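Local coordinates for protein peptidyl tryptophan dihydroxylase (PDB 7CTQ) that acts as an FAD-dependent monooxygenase that dihydroxylates a peptidyl tryptophan, a step essential for biogenesis of the tryptophylquinone cofactor of quinohemoprotein amine dehydrogenase, at residues P286-T291 with G369-A374; Q390-A395 with G416-M421. One frame throughout, in Å; residues are numbered along the deposited sequence.

The two contacts follow one another along the chain, contact 1 closing before contact 2 opens, and their centres lie about 24 Å apart on the same side of the chain's centre. Contact 1 joins helix 285-294, which packs on helix 15-27 of the FAD-binding Rossmann-type part, to the start of strand 370-378, one arm of a two-stranded hairpin with strand 359-367. That same strand then runs outward to the C-terminal region, where L394 and A395, in one segment of contact 2, touch V377 and E375. Contact 2 sits farther out, against helix 416-428 near the C-terminus. The hairpin thus bridges the flavoprotein body and the small C-terminal helical region.

Contact 1 of 2, residues P286-T291 with G369-A374; sequences PVVINT and GLVDEA
T291 bonds to the first residues of strand 370-378 and N290 to G369 in the turn just before it, each by one nearly straight hydrogen bond. The hydroxyl of T291 is used twice: OG1 accepts from V371 N at 2.8 Å and donates to V287 O, one turn back in the helix, at 2.7 Å. Its first torsion (chi1 -46°) sets OG1 beside the backbone N, within reach of that carbonyl, while CG2 lies against the backbone of V371. V287 O takes the T291 hydroxyl and the T291 amide from opposite faces of its carbonyl plane. N290 has CG anti to its N (chi1 -175°), and ND2 meets G369 O at 2.7 Å; the oxygen lies almost in the amide plane, whereas the nitrogen stands above the plane of the glycine carbonyl. The other end of the amide, OD1, is bonded to Y29, so both ends of N290 are tied. Strand 370-378 is the second arm of a β-hairpin whose first is strand 359-367, and it meets the helix at 75°, its axis 6.8 Å away. L370 crosses the N290 side chain at about a right angle, CD2 coming within 3.6 Å of ND2. V287 lays CB and CG1 against G369, whose positive phi suits a residue without a side chain. On the buried flank V371 CG2 approaches T291 OG1 and, more loosely, V288 CG2, with F305 of helix 299-327 touching both valines. With a valine in place of T291, V371 N would probably be left without its acceptor and V287 O without the hydroxyl that supplements the T291 amide.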
ATOM      1  N   PRO A 286      -6.835  10.583   7.460  1.00 34.56           N
ATOM      2  CA  PRO A 286      -7.658  11.296   8.455  1.00 41.39           C
ATOM      3  C   PRO A 286      -7.486  12.812   8.452  1.00 39.04           C
ATOM      4  O   PRO A 286      -8.482  13.521   8.628  1.00 34.59           O
ATOM      5  CB  PRO A 286      -7.221  10.665   9.787  1.00 33.15           C
ATOM      6  CG  PRO A 286      -6.798   9.300   9.423  1.00 38.53           C
ATOM      7  CD  PRO A 286      -6.132   9.437   8.074  1.00 38.35           C
ATOM      8  N   VAL A 287      -6.274  13.347   8.246  1.00 30.20           N
ATOM      9  CA  VAL A 287      -6.178  14.804   8.237  1.00 32.98           C
ATOM     10  C   VAL A 287      -6.800  15.378   6.966  1.00 32.70           C
ATOM     11  O   VAL A 287      -7.299  16.517   6.970  1.00 34.56           O
ATOM     12  CB  VAL A 287      -4.728  15.305   8.423  1.00 30.16           C
ATOM     13  CG1 VAL A 287      -4.276  15.156   9.882  1.00 33.57           C
ATOM     14  CG2 VAL A 287      -3.773  14.582   7.481  1.00 39.74           C
ATOM     15  N   VAL A 288      -6.761  14.637   5.858  1.00 31.16           N
ATOM     16  CA  VAL A 288      -7.403  15.133   4.641  1.00 31.44           C
ATOM     17  C   VAL A 288      -8.910  15.224   4.868  1.00 36.50           C
ATOM     18  O   VAL A 288      -9.543  16.253   4.592  1.00 32.39           O
ATOM     19  CB  VAL A 288      -7.044  14.241   3.434  1.00 33.70           C
ATOM     20  CG1 VAL A 288      -7.895  14.593   2.209  1.00 26.97           C
ATOM     21  CG2 VAL A 288      -5.534  14.394   3.074  1.00 29.01           C
ATOM     22  N   ILE A 289      -9.492  14.156   5.420  1.00 33.93           N
ATOM     23  CA  ILE A 289     -10.914  14.147   5.779  1.00 34.74           C
ATOM     24  C   ILE A 289     -11.228  15.278   6.754  1.00 36.85           C
ATOM     25  O   ILE A 289     -12.204  16.019   6.588  1.00 40.73           O
ATOM     26  CB  ILE A 289     -11.287  12.767   6.349  1.00 36.29           C
ATOM     27  CG1 ILE A 289     -11.035  11.699   5.283  1.00 33.39           C
ATOM     28  CG2 ILE A 289     -12.750  12.717   6.855  1.00 33.51           C
ATOM     29  CD1 ILE A 289     -11.089  10.276   5.787  1.00 36.71           C
ATOM     30  N   ASN A 290     -10.395  15.426   7.787  1.00 36.59           N
ATOM     31  CA  ASN A 290     -10.587  16.486   8.771  1.00 37.80           C
ATOM     32  C   ASN A 290     -10.640  17.857   8.105  1.00 42.02           C
ATOM     33  O   ASN A 290     -11.462  18.712   8.475  1.00 31.88           O
ATOM     34  CB  ASN A 290      -9.462  16.418   9.814  1.00 32.24           C
ATOM     35  CG  ASN A 290      -9.649  17.402  10.941  1.00 35.60           C
ATOM     36  OD1 ASN A 290     -10.695  17.422  11.599  1.00 38.07           O
ATOM     37  ND2 ASN A 290      -8.634  18.237  11.176  1.00 35.94           N
ATOM     38  N   THR A 291      -9.795  18.074   7.094  1.00 33.52           N
ATOM     39  CA  THR A 291      -9.862  19.321   6.344  1.00 33.14           C
ATOM     40  C   THR A 291     -11.150  19.396   5.536  1.00 38.05           C
ATOM     41  O   THR A 291     -11.815  20.437   5.515  1.00 37.21           O
ATOM     42  CB  THR A 291      -8.645  19.465   5.433  1.00 36.02           C
ATOM     43  OG1 THR A 291      -7.456  19.137   6.174  1.00 33.54           O
ATOM     44  CG2 THR A 291      -8.539  20.916   4.905  1.00 31.39           C
ATOM     45  N   GLY A 369      -3.421  19.516  11.983  1.00 29.94           N
ATOM     46  CA  GLY A 369      -4.444  18.593  11.539  1.00 31.22           C
ATOM     47  C   GLY A 369      -5.205  19.015  10.301  1.00 30.39           C
ATOM     48  O   GLY A 369      -6.208  18.381   9.964  1.00 28.36           O
ATOM     49  N   LEU A 370      -4.789  20.078   9.632  1.00 28.18           N
ATOM     50  CA  LEU A 370      -5.497  20.562   8.460  1.00 36.14           C
ATOM     51  C   LEU A 370      -4.517  20.793   7.320  1.00 34.82           C
ATOM     52  O   LEU A 370      -3.377  21.216   7.538  1.00 34.96           O
ATOM     53  CB  LEU A 370      -6.230  21.872   8.744  1.00 35.37           C
ATOM     54  CG  LEU A 370      -7.327  21.884   9.819  1.00 30.72           C
ATOM     55  CD1 LEU A 370      -7.575  23.329  10.298  1.00 31.58           C
ATOM     56  CD2 LEU A 370      -8.593  21.266   9.278  1.00 29.65           C
ATOM     57  N   VAL A 371      -4.978  20.533   6.098  1.00 39.85           N
ATOM     58  CA  VAL A 371      -4.189  20.870   4.920  1.00 27.44           C
ATOM     59  C   VAL A 371      -4.307  22.368   4.705  1.00 40.60           C
ATOM     60  O   VAL A 371      -5.409  22.909   4.575  1.00 36.16           O
ATOM     61  CB  VAL A 371      -4.649  20.078   3.685  1.00 34.50           C
ATOM     62  CG1 VAL A 371      -3.860  20.514   2.419  1.00 27.59           C
ATOM     63  CG2 VAL A 371      -4.486  18.588   3.929  1.00 31.35           C
ATOM     64  N   ASP A 372      -3.175  23.046   4.737  1.00 35.53           N
ATOM     65  CA  ASP A 372      -3.111  24.470   4.468  1.00 42.04           C
ATOM     66  C   ASP A 372      -2.226  24.628   3.248  1.00 32.97           C
ATOM     67  O   ASP A 372      -1.982  23.662   2.522  1.00 36.30           O
ATOM     68  CB  ASP A 372      -2.570  25.226   5.691  1.00 40.28           C
ATOM     69  CG  ASP A 372      -3.089  26.660   5.792  1.00 51.58           C
ATOM     70  OD1 ASP A 372      -3.121  27.380   4.762  1.00 47.29           O
ATOM     71  OD2 ASP A 372      -3.458  27.083   6.922  1.00 63.06           O
ATOM     72  N   GLU A 373      -1.736  25.833   3.021  1.00 37.10           N
ATOM     73  CA  GLU A 373      -0.897  26.135   1.883  1.00 36.55           C
ATOM     74  C   GLU A 373       0.229  27.020   2.394  1.00 44.69           C
ATOM     75  O   GLU A 373       0.001  27.876   3.252  1.00 38.76           O
ATOM     76  CB  GLU A 373      -1.712  26.835   0.794  1.00 44.45           C
ATOM     77  CG  GLU A 373      -1.102  26.818  -0.571  1.00 49.12           C
ATOM     78  CD  GLU A 373      -1.836  27.746  -1.531  1.00 57.35           C
ATOM     79  OE1 GLU A 373      -2.348  28.789  -1.068  1.00 61.88           O
ATOM     80  OE2 GLU A 373      -1.899  27.433  -2.742  1.00 60.51           O
ATOM     81  N   ALA A 374       1.443  26.795   1.900  1.00 36.64           N
ATOM     82  CA  ALA A 374       2.565  27.619   2.320  1.00 32.01           C
ATOM     83  C   ALA A 374       3.607  27.600   1.225  1.00 36.93           C
ATOM     84  O   ALA A 374       3.624  26.705   0.378  1.00 30.30           O
ATOM     85  CB  ALA A 374       3.174  27.136   3.649  1.00 34.77           C
TER

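Contact 2 of 2, residues Q390-A395 with G416-M421; sequences QGVELA and GEQQRM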
ATOM      1  N   GLN A 390      12.385  21.371  11.490  1.00 56.32           N
ATOM      2  CA  GLN A 390      12.230  21.606  12.932  1.00 53.51           C
ATOM      3  C   GLN A 390      11.790  23.038  13.226  1.00 52.96           C
ATOM      4  O   GLN A 390      12.313  23.696  14.126  1.00 60.66           O
ATOM      5  CB  GLN A 390      13.521  21.274  13.686  1.00 56.14           C
ATOM      6  CG  GLN A 390      13.831  19.784  13.760  1.00 53.32           C
ATOM      7  CD  GLN A 390      12.859  19.018  14.661  1.00 66.25           C
ATOM      8  OE1 GLN A 390      12.738  19.317  15.852  1.00 75.99           O
ATOM      9  NE2 GLN A 390      12.177  18.013  14.095  1.00 57.61           N
ATOM     10  N   GLY A 391      10.840  23.541  12.433  1.00 53.07           N
ATOM     11  CA  GLY A 391      10.275  24.859  12.621  1.00 45.70           C
ATOM     12  C   GLY A 391      10.880  25.949  11.765  1.00 54.19           C
ATOM     13  O   GLY A 391      10.277  27.023  11.638  1.00 58.73           O
ATOM     14  N   VAL A 392      12.054  25.712  11.188  1.00 49.00           N
ATOM     15  CA  VAL A 392      12.734  26.706  10.366  1.00 46.71           C
ATOM     16  C   VAL A 392      12.190  26.588   8.949  1.00 51.55           C
ATOM     17  O   VAL A 392      12.483  25.617   8.250  1.00 42.89           O
ATOM     18  CB  VAL A 392      14.252  26.510  10.388  1.00 45.45           C
ATOM     19  CG1 VAL A 392      14.944  27.683   9.699  1.00 33.37           C
ATOM     20  CG2 VAL A 392      14.735  26.339  11.818  1.00 46.59           C
ATOM     21  N   GLU A 393      11.391  27.565   8.528  1.00 49.28           N
ATOM     22  CA  GLU A 393      10.893  27.572   7.160  1.00 49.17           C
ATOM     23  C   GLU A 393      12.038  27.836   6.192  1.00 37.06           C
ATOM     24  O   GLU A 393      12.862  28.727   6.412  1.00 40.63           O
ATOM     25  CB  GLU A 393       9.808  28.637   6.981  1.00 47.57           C
ATOM     26  CG  GLU A 393       8.658  28.541   7.956  1.00 57.56           C
ATOM     27  CD  GLU A 393       7.494  29.429   7.551  1.00 66.60           C
ATOM     28  OE1 GLU A 393       6.466  28.876   7.117  1.00 64.62           O
ATOM     29  OE2 GLU A 393       7.612  30.673   7.651  1.00 71.77           O
ATOM     30  N   LEU A 394      12.065  27.078   5.097  1.00 37.28           N
ATOM     31  CA  LEU A 394      13.158  27.153   4.134  1.00 32.28           C
ATOM     32  C   LEU A 394      12.918  28.133   2.994  1.00 33.96           C
ATOM     33  O   LEU A 394      13.885  28.655   2.428  1.00 39.46           O
ATOM     34  CB  LEU A 394      13.419  25.769   3.544  1.00 34.26           C
ATOM     35  CG  LEU A 394      13.765  24.679   4.548  1.00 37.43           C
ATOM     36  CD1 LEU A 394      13.807  23.344   3.814  1.00 37.67           C
ATOM     37  CD2 LEU A 394      15.092  24.972   5.224  1.00 38.16           C
ATOM     38  N   ALA A 395      11.666  28.372   2.607  1.00 31.04           N
ATOM     39  CA  ALA A 395      11.426  29.252   1.463  1.00 32.73           C
ATOM     40  C   ALA A 395      12.023  30.647   1.627  1.00 35.62           C
ATOM     41  O   ALA A 395      12.577  31.166   0.638  1.00 36.09           O
ATOM     42  CB  ALA A 395       9.918  29.342   1.177  1.00 38.80           C
ATOM     43  N   GLY A 416      23.072  28.555  16.319  1.00 52.38           N
ATOM     44  CA  GLY A 416      24.157  27.867  15.631  1.00 57.06           C
ATOM     45  C   GLY A 416      23.801  26.455  15.215  1.00 54.89           C
ATOM     46  O   GLY A 416      24.249  25.978  14.168  1.00 60.85           O
ATOM     47  N   GLU A 417      22.980  25.772  16.015  1.00 50.12           N
ATOM     48  CA  GLU A 417      22.571  24.417  15.670  1.00 59.91           C
ATOM     49  C   GLU A 417      21.568  24.419  14.523  1.00 59.50           C
ATOM     50  O   GLU A 417      21.625  23.555  13.641  1.00 56.01           O
ATOM     51  CB  GLU A 417      22.002  23.715  16.906  1.00 54.46           C
ATOM     52  CG  GLU A 417      20.980  22.638  16.602  1.00 66.92           C
ATOM     53  CD  GLU A 417      20.019  22.412  17.747  1.00 76.63           C
ATOM     54  OE1 GLU A 417      19.811  21.241  18.137  1.00 79.50           O
ATOM     55  OE2 GLU A 417      19.472  23.415  18.255  1.00 82.55           O
ATOM     56  N   GLN A 418      20.644  25.383  14.519  1.00 52.49           N
ATOM     57  CA  GLN A 418      19.741  25.522  13.381  1.00 54.47           C
ATOM     58  C   GLN A 418      20.497  25.951  12.125  1.00 43.98           C
ATOM     59  O   GLN A 418      20.178  25.498  11.021  1.00 43.68           O
ATOM     60  CB  GLN A 418      18.620  26.514  13.708  1.00 54.63           C
ATOM     61  CG  GLN A 418      17.633  26.006  14.760  1.00 54.21           C
ATOM     62  CD  GLN A 418      16.547  27.020  15.086  1.00 52.90           C
ATOM     63  OE1 GLN A 418      16.794  28.228  15.091  1.00 48.01           O
ATOM     64  NE2 GLN A 418      15.340  26.534  15.363  1.00 51.57           N
ATOM     65  N   GLN A 419      21.502  26.818  12.279  1.00 43.62           N
ATOM     66  CA  GLN A 419      22.359  27.193  11.156  1.00 45.64           C
ATOM     67  C   GLN A 419      23.050  25.982  10.541  1.00 50.76           C
ATOM     68  O   GLN A 419      23.167  25.889   9.314  1.00 43.55           O
ATOM     69  CB  GLN A 419      23.424  28.192  11.601  1.00 52.22           C
ATOM     70  CG  GLN A 419      22.914  29.500  12.128  1.00 46.82           C
ATOM     71  CD  GLN A 419      24.008  30.532  12.169  1.00 56.99           C
ATOM     72  OE1 GLN A 419      25.083  30.332  11.599  1.00 61.66           O
ATOM     73  NE2 GLN A 419      23.754  31.639  12.852  1.00 52.48           N
ATOM     74  N   ARG A 420      23.564  25.072  11.379  1.00 46.06           N
ATOM     75  CA  ARG A 420      24.237  23.890  10.855  1.00 45.88           C
ATOM     76  C   ARG A 420      23.238  22.927  10.232  1.00 43.48           C
ATOM     77  O   ARG A 420      23.549  22.267   9.234  1.00 44.86           O
ATOM     78  CB  ARG A 420      25.042  23.194  11.961  1.00 54.60           C
ATOM     79  CG  ARG A 420      26.309  23.947  12.392  1.00 54.20           C
ATOM     80  CD  ARG A 420      27.162  23.131  13.373  1.00 59.10           C
ATOM     81  NE  ARG A 420      26.391  22.699  14.541  1.00 60.73           N
ATOM     82  CZ  ARG A 420      26.302  23.388  15.680  1.00 70.12           C
ATOM     83  NH1 ARG A 420      26.937  24.554  15.806  1.00 57.38           N
ATOM     84  NH2 ARG A 420      25.574  22.919  16.690  1.00 58.26           N
ATOM     85  N   MET A 421      22.030  22.861  10.793  1.00 41.03           N
ATOM     86  CA  MET A 421      20.974  22.042  10.213  1.00 41.07           C
ATOM     87  C   MET A 421      20.602  22.535   8.819  1.00 43.26           C
ATOM     88  O   MET A 421      20.460  21.738   7.884  1.00 36.43           O
ATOM     89  CB  MET A 421      19.758  22.053  11.136  1.00 47.20           C
ATOM     90  CG  MET A 421      18.570  21.241  10.677  1.00 43.43           C
ATOM     91  SD  MET A 421      17.093  21.626  11.665  1.00 50.61           S
ATOM     92  CE  MET A 421      17.020  23.416  11.504  1.00 44.06           C
TER
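The backbones keep apart, V392 of the short strand 392-393 and Q418 of helix 416-421 marking the nearest approach with CA atoms 7.7 Å from each other, and no hydrogen bond passes between the segments. Side chains therefore make the contact, and V392 is its centre. At chi1 -171° CG2 of V392 stands beside its backbone N, anti to the carbonyl carbon, and faces the helix, meeting two residues three positions apart. The Q418 chain, extended beyond CG, lies obliquely to V392, and its NE2 comes within 3.6 Å of CG2; CD follows at 3.8 Å, so the amide end of a polar residue serves here as a packing surface. From the next turn M421 arrives running opposite to V392: a bend at chi3 (53°) turns CE in to 3.7 Å from V392 CG2. Its SD rests 4.1 Å from CB of Q390, whose amide end then leads away. V392 also touches L414 and V422, and M421 touches L389 of strand 388-389, extending the apolar patch. This is a short β-hairpin of strands 388-389 and 392-393, closed by a type I' turn at Q390 and G391 and packed at the surface on the first turns of helix 416-428.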